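Galacto-N-biose/lacto-N-biose I transporter substrate-binding protein (PDB 2Z8E) binds galacto-N-biose and probably lacto-N-biose I, and probably delivers them to an ABC transporter for uptake by the bifidobacterium. Local coordinates at residues 19-24 and 59-64; 126-131 and 250-255; 175-180 and 229-234. One frame throughout, in Å; residues are numbered along the deposited sequence.

Interaction 1. Residues 19-24 and 59-64; sequences TYMHRL and SDMIKK. With NGA (2-acetamido-2-deoxy-beta-D-galactopyranose), chain C.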
loop_
_atom_site.group_PDB
_atom_site.type_symbol
_atom_site.label_atom_id
_atom_site.label_comp_id
_atom_site.label_asym_id
_atom_site.label_seq_id
_atom_site.Cartn_x
_atom_site.Cartn_y
_atom_site.Cartn_z
ATOM N N THR A 19 2.646 -10.155 -22.107
ATOM C CA THR A 19 1.825 -9.019 -21.685
ATOM C C THR A 19 1.909 -8.817 -20.150
ATOM O O THR A 19 1.998 -9.773 -19.392
ATOM C CB THR A 19 0.369 -9.184 -22.119
ATOM O OG1 THR A 19 -0.090 -10.463 -21.678
ATOM C CG2 THR A 19 0.228 -9.062 -23.683
ATOM N N TYR A 20 1.882 -7.543 -19.740
ATOM C CA TYR A 20 2.081 -7.139 -18.341
ATOM C C TYR A 20 1.066 -6.035 -18.023
ATOM O O TYR A 20 1.150 -4.935 -18.552
ATOM C CB TYR A 20 3.542 -6.670 -18.120
ATOM C CG TYR A 20 3.853 -5.933 -16.787
ATOM C CD1 TYR A 20 3.169 -6.230 -15.614
ATOM C CD2 TYR A 20 4.867 -4.966 -16.722
ATOM C CE1 TYR A 20 3.455 -5.544 -14.378
ATOM C CE2 TYR A 20 5.168 -4.265 -15.502
ATOM C CZ TYR A 20 4.444 -4.572 -14.341
ATOM O OH TYR A 20 4.709 -3.912 -13.145
ATOM N N MET A 21 0.089 -6.349 -17.187
ATOM C CA MET A 21 -0.874 -5.336 -16.718
ATOM C C MET A 21 -0.455 -4.837 -15.322
ATOM O O MET A 21 -0.285 -5.620 -14.408
ATOM C CB MET A 21 -2.292 -5.921 -16.640
ATOM C CG MET A 21 -3.402 -4.840 -16.603
ATOM S SD MET A 21 -5.011 -5.393 -16.001
ATOM C CE MET A 21 -5.340 -6.805 -17.051
ATOM N N HIS A 22 -0.321 -3.531 -15.181
ATOM C CA HIS A 22 0.109 -2.944 -13.919
ATOM C C HIS A 22 -0.863 -1.840 -13.486
ATOM O O HIS A 22 -1.754 -1.427 -14.270
ATOM C CB HIS A 22 1.498 -2.356 -14.097
ATOM C CG HIS A 22 1.519 -1.175 -14.994
ATOM N ND1 HIS A 22 1.330 0.107 -14.527
ATOM C CD2 HIS A 22 1.615 -1.079 -16.343
ATOM C CE1 HIS A 22 1.354 0.949 -15.547
ATOM N NE2 HIS A 22 1.540 0.256 -16.658
ATOM N N ARG A 23 -0.689 -1.329 -12.264
ATOM C CA ARG A 23 -1.499 -0.197 -11.805
ATOM C C ARG A 23 -0.587 0.838 -11.162
ATOM O O ARG A 23 -0.882 1.462 -10.126
ATOM C CB ARG A 23 -2.700 -0.649 -10.938
ATOM C CG ARG A 23 -2.429 -1.578 -9.726
ATOM C CD ARG A 23 -3.766 -1.967 -9.075
ATOM N NE ARG A 23 -3.704 -2.955 -7.985
ATOM C CZ ARG A 23 -3.318 -2.693 -6.733
ATOM N NH1 ARG A 23 -2.896 -1.492 -6.379
ATOM N NH2 ARG A 23 -3.335 -3.655 -5.841
ATOM N N LEU A 24 0.559 1.015 -11.803
ATOM C CA LEU A 24 1.502 2.024 -11.375
ATOM C C LEU A 24 1.055 3.389 -11.869
ATOM O O LEU A 24 0.430 3.469 -12.938
ATOM C CB LEU A 24 2.906 1.659 -11.849
ATOM C CG LEU A 24 3.477 0.332 -11.268
ATOM C CD1 LEU A 24 4.914 0.214 -11.744
ATOM C CD2 LEU A 24 3.422 0.284 -9.756
ATOM N N SER A 59 -8.617 -1.276 -6.397
ATOM C CA SER A 59 -9.257 -2.499 -5.854
ATOM C C SER A 59 -10.125 -3.257 -6.857
ATOM O O SER A 59 -10.562 -4.379 -6.560
ATOM C CB SER A 59 -10.111 -2.207 -4.597
ATOM O OG SER A 59 -11.198 -1.323 -4.901
ATOM N N ASP A 60 -10.343 -2.662 -8.036
ATOM C CA ASP A 60 -11.137 -3.319 -9.087
ATOM C C ASP A 60 -10.263 -4.149 -10.018
ATOM O O ASP A 60 -10.774 -5.041 -10.721
ATOM C CB ASP A 60 -11.956 -2.283 -9.880
ATOM C CG ASP A 60 -13.266 -1.849 -9.136
ATOM O OD1 ASP A 60 -13.736 -2.592 -8.256
ATOM O OD2 ASP A 60 -13.817 -0.782 -9.471
ATOM N N MET A 61 -8.947 -3.863 -10.015
ATOM C CA MET A 61 -8.011 -4.606 -10.860
ATOM C C MET A 61 -8.153 -6.097 -10.741
ATOM O O MET A 61 -8.262 -6.746 -11.773
ATOM C CB MET A 61 -6.538 -4.191 -10.677
ATOM C CG MET A 61 -5.557 -5.024 -11.579
ATOM S SD MET A 61 -4.060 -4.116 -11.903
ATOM C CE MET A 61 -3.024 -5.408 -12.606
ATOM N N ILE A 62 -8.158 -6.670 -9.530
ATOM C CA ILE A 62 -8.192 -8.139 -9.460
ATOM C C ILE A 62 -9.530 -8.766 -9.893
ATOM O O ILE A 62 -9.581 -9.975 -10.202
ATOM C CB ILE A 62 -7.774 -8.735 -8.106
ATOM C CG1 ILE A 62 -8.735 -8.285 -6.967
ATOM C CG2 ILE A 62 -6.273 -8.458 -7.824
ATOM C CD1 ILE A 62 -8.534 -8.998 -5.637
ATOM N N LYS A 63 -10.599 -7.960 -9.907
ATOM C CA LYS A 63 -11.884 -8.417 -10.450
ATOM C C LYS A 63 -11.752 -8.549 -11.973
ATOM O O LYS A 63 -12.249 -9.533 -12.558
ATOM C CB LYS A 63 -13.005 -7.433 -10.110
ATOM C CG LYS A 63 -13.185 -7.154 -8.597
ATOM C CD LYS A 63 -14.127 -5.966 -8.353
ATOM C CE LYS A 63 -14.798 -6.096 -6.986
ATOM N NZ LYS A 63 -13.833 -5.734 -5.896
ATOM N N LYS A 64 -11.081 -7.569 -12.607
ATOM C CA LYS A 64 -10.811 -7.650 -14.047
ATOM C C LYS A 64 -9.923 -8.818 -14.388
ATOM O O LYS A 64 -10.148 -9.490 -15.412
ATOM C CB LYS A 64 -10.242 -6.371 -14.658
ATOM C CG LYS A 64 -10.248 -6.453 -16.208
ATOM C CD LYS A 64 -9.616 -5.272 -16.875
ATOM C CE LYS A 64 -9.294 -5.563 -18.345
ATOM N NZ LYS A 64 -10.461 -6.118 -19.124
HETATM C C1 NGA C . -4.986 2.655 -3.184
HETATM C C2 NGA C . -4.101 1.429 -3.573
HETATM C C3 NGA C . -2.771 1.943 -4.117
HETATM C C4 NGA C . -2.935 3.061 -5.183
HETATM C C5 NGA C . -3.906 4.151 -4.710
HETATM C C6 NGA C . -4.190 5.165 -5.802
HETATM C C7 NGA C . -3.936 -0.763 -2.507
HETATM C C8 NGA C . -3.694 -1.508 -1.230
HETATM N N2 NGA C . -3.880 0.564 -2.398
HETATM O O1 NGA C . -6.256 2.151 -2.907
HETATM O O3 NGA C . -1.958 0.845 -4.581
HETATM O O4 NGA C . -3.331 2.476 -6.453
HETATM O O5 NGA C . -5.127 3.540 -4.280
HETATM O O6 NGA C . -3.011 5.964 -6.096
HETATM O O7 NGA C . -4.173 -1.338 -3.579
#
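The guanidinium group of Arg23 meets Met61 and the sugar NGA: O3 of NGA lies at its edge, in its plane, while Met61 CB and the acetamido oxygen O7 of NGA approach at a slant. The neighbouring His22 ring takes a hydrogen bond from Leu24 N at its edge, through ND1 and in the ring plane. Two weak hydrogen bonds leave NH1 of Arg23, to NGA O3 and NGA O7, each 3.1 Å long and bent to little more than 120°. NH2 has a firmer mate in Glu84, whose carboxylate forms a salt bridge, which probably limits how far the group can turn. The arm behind it runs extended from CG to NE, its CD 3.6 Å from Met61 SD. A leucine in place of Arg23 would probably leave Glu84 without this countercharge and NGA O3 and O7 without these donors. Met61, with CG opposite the backbone N (chi1 179°) and an extended chain, reaches out of helix 61-71 to the end of strand 16-22. Its CE arrives 3.3 Å from Met21 O and 3.9 Å from Met21 SD, as the two thioethers pass in opposite directions. Further along, Met21 CE touches Lys64 CE, whose ammonium continues to Asp68. With no hydrogen bond between the segments, helix and strand meet by apolar packing, helix-on-sheet in a periplasmic-binding-protein-type fold, where the loop after a strand's C-terminal end supplies a ligand-binding residue.

Interaction 2. Residues 126-131 and 250-255; sequences PQDTGP and AAWEAP. With GAL (beta-D-galactopyranose), chain B; NGA (2-acetamido-2-deoxy-beta-D-galactopyranose), chain C.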
loop_
_atom_site.group_PDB
_atom_site.type_symbol
_atom_site.label_atom_id
_atom_site.label_comp_id
_atom_site.label_asym_id
_atom_site.label_seq_id
_atom_site.Cartn_x
_atom_site.Cartn_y
_atom_site.Cartn_z
ATOM N N PRO A 126 8.280 -10.091 -5.800
ATOM C CA PRO A 126 7.844 -8.901 -5.075
ATOM C C PRO A 126 8.325 -7.652 -5.783
ATOM O O PRO A 126 9.369 -7.673 -6.446
ATOM C CB PRO A 126 8.524 -9.049 -3.699
ATOM C CG PRO A 126 9.849 -9.825 -3.995
ATOM C CD PRO A 126 9.376 -10.831 -5.114
ATOM N N GLN A 127 7.585 -6.562 -5.658
ATOM C CA GLN A 127 7.968 -5.369 -6.370
ATOM C C GLN A 127 8.269 -4.218 -5.435
ATOM O O GLN A 127 9.265 -3.488 -5.653
ATOM C CB GLN A 127 6.908 -4.984 -7.432
ATOM C CG GLN A 127 7.263 -3.778 -8.233
ATOM C CD GLN A 127 6.282 -3.524 -9.392
ATOM O OE1 GLN A 127 5.206 -2.911 -9.191
ATOM N NE2 GLN A 127 6.634 -4.012 -10.596
ATOM N N ASP A 128 7.446 -4.038 -4.392
ATOM C CA ASP A 128 7.642 -2.888 -3.497
ATOM C C ASP A 128 7.068 -3.143 -2.111
ATOM O O ASP A 128 6.463 -4.148 -1.877
ATOM C CB ASP A 128 6.982 -1.610 -4.090
ATOM C CG ASP A 128 5.449 -1.728 -4.202
ATOM O OD1 ASP A 128 4.954 -2.734 -4.741
ATOM O OD2 ASP A 128 4.743 -0.820 -3.726
ATOM N N THR A 129 7.267 -2.210 -1.193
ATOM C CA THR A 129 6.655 -2.348 0.127
ATOM C C THR A 129 5.971 -1.061 0.520
ATOM O O THR A 129 6.371 0.009 0.023
ATOM C CB THR A 129 7.682 -2.768 1.216
ATOM O OG1 THR A 129 8.695 -1.765 1.363
ATOM C CG2 THR A 129 8.303 -4.147 0.868
ATOM N N GLY A 130 4.983 -1.161 1.415
ATOM C CA GLY A 130 4.173 -0.024 1.807
ATOM C C GLY A 130 4.125 0.365 3.280
ATOM O O GLY A 130 3.042 0.446 3.861
ATOM N N PRO A 131 5.283 0.662 3.874
ATOM C CA PRO A 131 5.268 1.075 5.286
ATOM C C PRO A 131 4.540 2.422 5.514
ATOM O O PRO A 131 4.688 3.358 4.751
ATOM C CB PRO A 131 6.748 1.216 5.611
ATOM C CG PRO A 131 7.385 1.594 4.226
ATOM C CD PRO A 131 6.662 0.671 3.305
ATOM N N ALA A 250 0.949 6.171 3.344
ATOM C CA ALA A 250 1.812 5.075 2.897
ATOM C C ALA A 250 3.032 5.690 2.192
ATOM O O ALA A 250 2.925 6.755 1.555
ATOM C CB ALA A 250 1.049 4.152 1.958
ATOM N N ALA A 251 4.199 5.034 2.268
ATOM C CA ALA A 251 5.427 5.631 1.713
ATOM C C ALA A 251 5.331 5.909 0.212
ATOM O O ALA A 251 5.904 6.913 -0.225
ATOM C CB ALA A 251 6.670 4.778 2.016
ATOM N N TRP A 252 4.634 5.026 -0.536
ATOM C CA TRP A 252 4.478 5.132 -2.016
ATOM C C TRP A 252 3.626 6.384 -2.405
ATOM O O TRP A 252 3.550 6.769 -3.591
ATOM C CB TRP A 252 3.936 3.830 -2.677
ATOM C CG TRP A 252 2.763 3.198 -1.975
ATOM C CD1 TRP A 252 2.780 2.092 -1.137
ATOM C CD2 TRP A 252 1.399 3.646 -2.007
ATOM N NE1 TRP A 252 1.508 1.830 -0.669
ATOM C CE2 TRP A 252 0.653 2.783 -1.172
ATOM C CE3 TRP A 252 0.732 4.723 -2.663
ATOM C CZ2 TRP A 252 -0.711 2.950 -0.971
ATOM C CZ3 TRP A 252 -0.635 4.882 -2.459
ATOM C CH2 TRP A 252 -1.331 4.012 -1.615
ATOM N N GLU A 253 2.994 7.006 -1.404
ATOM C CA GLU A 253 2.213 8.245 -1.636
ATOM C C GLU A 253 3.062 9.452 -1.968
ATOM O O GLU A 253 2.527 10.429 -2.501
ATOM C CB GLU A 253 1.323 8.598 -0.421
ATOM C CG GLU A 253 0.163 7.617 -0.230
ATOM C CD GLU A 253 -0.853 8.127 0.801
ATOM O OE1 GLU A 253 -1.295 9.292 0.657
ATOM O OE2 GLU A 253 -1.197 7.362 1.747
ATOM N N ALA A 254 4.372 9.416 -1.713
ATOM C CA ALA A 254 5.163 10.668 -1.832
ATOM C C ALA A 254 4.958 11.493 -3.145
ATOM O O ALA A 254 4.580 12.655 -3.060
ATOM C CB ALA A 254 6.631 10.470 -1.507
ATOM N N PRO A 255 5.213 10.911 -4.337
ATOM C CA PRO A 255 5.021 11.727 -5.584
ATOM C C PRO A 255 3.560 12.115 -5.870
ATOM O O PRO A 255 3.313 13.217 -6.378
ATOM C CB PRO A 255 5.608 10.818 -6.691
ATOM C CG PRO A 255 5.365 9.426 -6.201
ATOM C CD PRO A 255 5.673 9.548 -4.660
HETATM C C1 GAL B . -0.556 1.096 -4.371
HETATM C C2 GAL B . 0.166 -0.239 -4.176
HETATM C C3 GAL B . 1.673 -0.003 -4.166
HETATM C C4 GAL B . 2.123 0.796 -5.399
HETATM C C5 GAL B . 1.327 2.124 -5.482
HETATM C C6 GAL B . 1.529 2.801 -6.833
HETATM O O2 GAL B . -0.279 -0.908 -3.017
HETATM O O3 GAL B . 2.244 -1.282 -4.103
HETATM O O4 GAL B . 1.825 -0.007 -6.557
HETATM O O5 GAL B . -0.038 1.739 -5.502
HETATM O O6 GAL B . 1.333 4.204 -6.741
HETATM C C1 NGA C . -4.986 2.655 -3.184
HETATM C C2 NGA C . -4.101 1.429 -3.573
HETATM C C3 NGA C . -2.771 1.943 -4.117
HETATM C C4 NGA C . -2.935 3.061 -5.183
HETATM C C5 NGA C . -3.906 4.151 -4.710
HETATM C C6 NGA C . -4.190 5.165 -5.802
HETATM C C7 NGA C . -3.936 -0.763 -2.507
HETATM C C8 NGA C . -3.694 -1.508 -1.230
HETATM N N2 NGA C . -3.880 0.564 -2.398
HETATM O O1 NGA C . -6.256 2.151 -2.907
HETATM O O3 NGA C . -1.958 0.845 -4.581
HETATM O O4 NGA C . -3.331 2.476 -6.453
HETATM O O5 NGA C . -5.127 3.540 -4.280
HETATM O O6 NGA C . -3.011 5.964 -6.096
HETATM O O7 NGA C . -4.173 -1.338 -3.579
#
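Hydrogen bonding joins Pro131 and Ala251 directly: Ala251 N donates to Pro131 O over 3.0 Å. The bond ties strand 121-137 to the turn that leads from strand 246-250 into helix 254-261. That turn is braced from within, because Glu253 OE2 accepts a hydrogen bond from the backbone N-H of Ala250, met from above the carboxylate plane, while Glu253 OE1 bridges to Arg230.

Apolar contact reinforces the link, with Pro131 CG 3.9 Å from Ala251 CB and both side chains backed by helix 347-356. Gly130 brings its CA to the edge of the Trp252 indole, 3.9 Å from CD1. A separate van der Waals contact at the same ring is made by the carbonyl oxygen of Thr129, which also lies at the edge, near the plane. The indole nitrogen, Trp252 NE1, hydrogen-bonds to Asp287 O.

The remaining interactions reach the disaccharide. Trp252 has CG between its backbone N and carbonyl carbon (chi1 46°), a placement that lays the indole between Ala250 CB on one face and the sugars on the other. GAL C1 sits over the ring centre, 3.7 Å above the plane, and the CH-pi stacking extends past the glycosidic link to NGA C3, 3.6 Å from Trp252 CH2. Asp128 provides the polar counterpart: GAL O3 donates to its OD2 at 2.6 Å, and OD1 takes a hydrogen bond from Ser290 N, so both oxygens are engaged, which probably restrains the carboxylate's rotation. An aromatic platform beside a carboxylate that takes a sugar hydroxyl is a common feature of carbohydrate-binding sites, here in the cleft of a solute-binding protein.

Interaction 3. Residues 175-180 and 229-234; sequences PDEAGN and PRWDPS. With NGA (2-acetamido-2-deoxy-beta-D-galactopyranose), chain C.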
loop_
_atom_site.group_PDB
_atom_site.type_symbol
_atom_site.label_atom_id
_atom_site.label_comp_id
_atom_site.label_asym_id
_atom_site.label_seq_id
_atom_site.Cartn_x
_atom_site.Cartn_y
_atom_site.Cartn_z
ATOM N N PRO A 175 -11.879 7.769 4.854
ATOM C CA PRO A 175 -12.792 6.655 4.934
ATOM C C PRO A 175 -12.711 5.725 3.744
ATOM O O PRO A 175 -13.019 4.537 3.895
ATOM C CB PRO A 175 -14.175 7.329 5.026
ATOM C CG PRO A 175 -13.992 8.695 4.409
ATOM C CD PRO A 175 -12.573 9.075 4.729
ATOM N N ASP A 176 -12.331 6.240 2.574
ATOM C CA ASP A 176 -12.215 5.373 1.380
ATOM C C ASP A 176 -10.915 4.481 1.398
ATOM O O ASP A 176 -10.697 3.636 0.498
ATOM C CB ASP A 176 -12.235 6.214 0.130
ATOM C CG ASP A 176 -11.172 7.258 0.136
ATOM O OD1 ASP A 176 -10.653 7.550 1.241
ATOM O OD2 ASP A 176 -10.853 7.793 -0.955
ATOM N N GLU A 177 -10.049 4.721 2.395
ATOM C CA GLU A 177 -8.804 3.958 2.557
ATOM C C GLU A 177 -8.742 3.220 3.883
ATOM O O GLU A 177 -7.685 2.676 4.228
ATOM C CB GLU A 177 -7.569 4.885 2.414
ATOM C CG GLU A 177 -7.216 5.240 0.928
ATOM C CD GLU A 177 -6.772 4.018 0.131
ATOM O OE1 GLU A 177 -6.035 3.177 0.703
ATOM O OE2 GLU A 177 -7.147 3.889 -1.066
ATOM N N ALA A 178 -9.851 3.173 4.623
ATOM C CA ALA A 178 -9.824 2.522 5.951
ATOM C C ALA A 178 -9.380 1.065 5.851
ATOM O O ALA A 178 -8.682 0.573 6.725
ATOM C CB ALA A 178 -11.131 2.593 6.631
ATOM N N GLY A 179 -9.821 0.376 4.799
ATOM C CA GLY A 179 -9.455 -1.022 4.556
ATOM C C GLY A 179 -7.962 -1.286 4.440
ATOM O O GLY A 179 -7.470 -2.306 4.894
ATOM N N ASN A 180 -7.245 -0.365 3.841
ATOM C CA ASN A 180 -5.824 -0.524 3.559
ATOM C C ASN A 180 -4.986 0.171 4.634
ATOM O O ASN A 180 -3.975 -0.370 5.114
ATOM C CB ASN A 180 -5.504 0.073 2.181
ATOM C CG ASN A 180 -6.284 -0.602 1.030
ATOM O OD1 ASN A 180 -6.531 -1.802 1.045
ATOM N ND2 ASN A 180 -6.650 0.195 0.021
ATOM N N PRO A 229 -12.491 12.058 1.481
ATOM C CA PRO A 229 -11.938 10.791 0.988
ATOM C C PRO A 229 -10.635 11.094 0.237
ATOM O O PRO A 229 -10.530 12.127 -0.448
ATOM C CB PRO A 229 -13.041 10.249 0.075
ATOM C CG PRO A 229 -14.278 11.013 0.490
ATOM C CD PRO A 229 -13.777 12.377 0.844
ATOM N N ARG A 230 -9.616 10.270 0.503
ATOM C CA ARG A 230 -8.244 10.430 -0.032
ATOM C C ARG A 230 -8.155 10.761 -1.538
ATOM O O ARG A 230 -7.336 11.578 -1.960
ATOM C CB ARG A 230 -7.470 9.101 0.217
ATOM C CG ARG A 230 -5.988 9.108 -0.185
ATOM C CD ARG A 230 -5.236 10.268 0.365
ATOM N NE ARG A 230 -3.838 10.279 -0.077
ATOM C CZ ARG A 230 -3.382 10.912 -1.173
ATOM N NH1 ARG A 230 -4.199 11.619 -1.914
ATOM N NH2 ARG A 230 -2.087 10.878 -1.503
ATOM N N TRP A 231 -8.937 10.031 -2.322
ATOM C CA TRP A 231 -8.897 10.087 -3.793
ATOM C C TRP A 231 -9.872 11.121 -4.401
ATOM O O TRP A 231 -9.935 11.273 -5.637
ATOM C CB TRP A 231 -9.090 8.668 -4.396
ATOM C CG TRP A 231 -8.148 7.717 -3.737
ATOM C CD1 TRP A 231 -8.474 6.616 -2.995
ATOM C CD2 TRP A 231 -6.711 7.854 -3.659
ATOM N NE1 TRP A 231 -7.309 6.056 -2.452
ATOM C CE2 TRP A 231 -6.228 6.800 -2.848
ATOM C CE3 TRP A 231 -5.800 8.779 -4.172
ATOM C CZ2 TRP A 231 -4.865 6.625 -2.567
ATOM C CZ3 TRP A 231 -4.425 8.597 -3.908
ATOM C CH2 TRP A 231 -3.985 7.539 -3.082
ATOM N N ASP A 232 -10.566 11.869 -3.539
ATOM C CA ASP A 232 -11.485 12.943 -4.000
ATOM C C ASP A 232 -10.778 14.253 -4.210
ATOM O O ASP A 232 -9.797 14.562 -3.529
ATOM C CB ASP A 232 -12.687 13.165 -3.042
ATOM C CG ASP A 232 -13.786 12.133 -3.232
ATOM O OD1 ASP A 232 -13.570 11.145 -3.979
ATOM O OD2 ASP A 232 -14.877 12.282 -2.614
ATOM N N PRO A 233 -11.271 15.054 -5.178
ATOM C CA PRO A 233 -10.668 16.348 -5.337
ATOM C C PRO A 233 -10.638 17.187 -4.054
ATOM O O PRO A 233 -9.766 18.007 -3.926
ATOM C CB PRO A 233 -11.541 17.021 -6.427
ATOM C CG PRO A 233 -12.105 15.863 -7.215
ATOM C CD PRO A 233 -12.332 14.784 -6.179
ATOM N N SER A 234 -11.578 16.994 -3.110
ATOM C CA SER A 234 -11.519 17.761 -1.836
ATOM C C SER A 234 -10.233 17.497 -1.032
ATOM O O SER A 234 -9.756 18.364 -0.266
ATOM C CB SER A 234 -12.741 17.485 -0.955
ATOM O OG SER A 234 -12.963 16.086 -0.779
HETATM C C1 NGA C . -4.986 2.655 -3.184
HETATM C C2 NGA C . -4.101 1.429 -3.573
HETATM C C3 NGA C . -2.771 1.943 -4.117
HETATM C C4 NGA C . -2.935 3.061 -5.183
HETATM C C5 NGA C . -3.906 4.151 -4.710
HETATM C C6 NGA C . -4.190 5.165 -5.802
HETATM C C7 NGA C . -3.936 -0.763 -2.507
HETATM C C8 NGA C . -3.694 -1.508 -1.230
HETATM N N2 NGA C . -3.880 0.564 -2.398
HETATM O O1 NGA C . -6.256 2.151 -2.907
HETATM O O3 NGA C . -1.958 0.845 -4.581
HETATM O O4 NGA C . -3.331 2.476 -6.453
HETATM O O5 NGA C . -5.127 3.540 -4.280
HETATM O O6 NGA C . -3.011 5.964 -6.096
HETATM O O7 NGA C . -4.173 -1.338 -3.579
#
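Glu177 reaches across to Arg230 and Trp231, and its side chain gives the contact its shape. CB starts toward the other segment; CG, set opposite the carbonyl carbon (chi1 -78°), touches Arg230 CB at 3.9 Å and lies 3.5 Å from Trp231 NE1. A bend at the next torsion brings CD beside the indole nitrogen. At the tip the two oxygens divide their work. OE1 takes a hydrogen bond from Asn180 ND2 on its syn side, with the oxygen close to the amide plane. OE2 accepts a nearly straight hydrogen bond from Trp231 NE1, 2.6 Å away at 174°, on the anti side. Both donors come in tilted out of the carboxylate plane. OE2 lies in the indole plane although the carboxylate stands almost perpendicular to the ring. The same OE2 accepts the anomeric hydroxyl, NGA O1, at 2.7 Å. Two donors on OE2 and one on OE1 thus hold the carboxylate against rotation.

The indole so positioned is sandwiched. Arg230 CG lies 3.5 Å above its centre, while NGA C6 covers the opposite face nearer the rim, and Trp231 CZ2 meets NGA C5 at 3.4 Å. The Arg230 guanidinium also lies with one face against Trp231 CZ3, its NH2 held by the Glu253 bridge.

Asp176 secures the backbone beneath. Its OD1 takes a hydrogen bond from Arg230 N, and its OD2 uses the syn lone pair for Trp231 N at 3.2 Å in an almost linear bond, while Pro229 CB packs against the carboxylate. Both peptide N-H groups belong to the type I beta turn from Pro229 to Asp232. A tryptophan stacked on a pyranose, with a carboxylate taking a sugar hydroxyl, is characteristic of a sugar-binding cleft, here at the reducing end.

In the fold
All three interactions converge on one disaccharide, yet their chemistry differs. Interactions 1 and 2 are buried and reach the same mixed sheet; the first is mainly thioether and methylene packing of a helix on a strand, the second a backbone bond plus an aromatic platform. Interaction 3, only partly buried, joins two loops, each leading into a helix, by carboxylate hydrogen bonds and sugar stacking. Interactions 1 and 2 touch through a probable hydrogen bond from Gln127 to Tyr20, and 2 and 3 through the salt bridge of Glu253 with Arg230. Interactions 1 and 3 do not touch, their nearest atoms about 6 Å apart; NGA, contacted by all three, spans the distance between them.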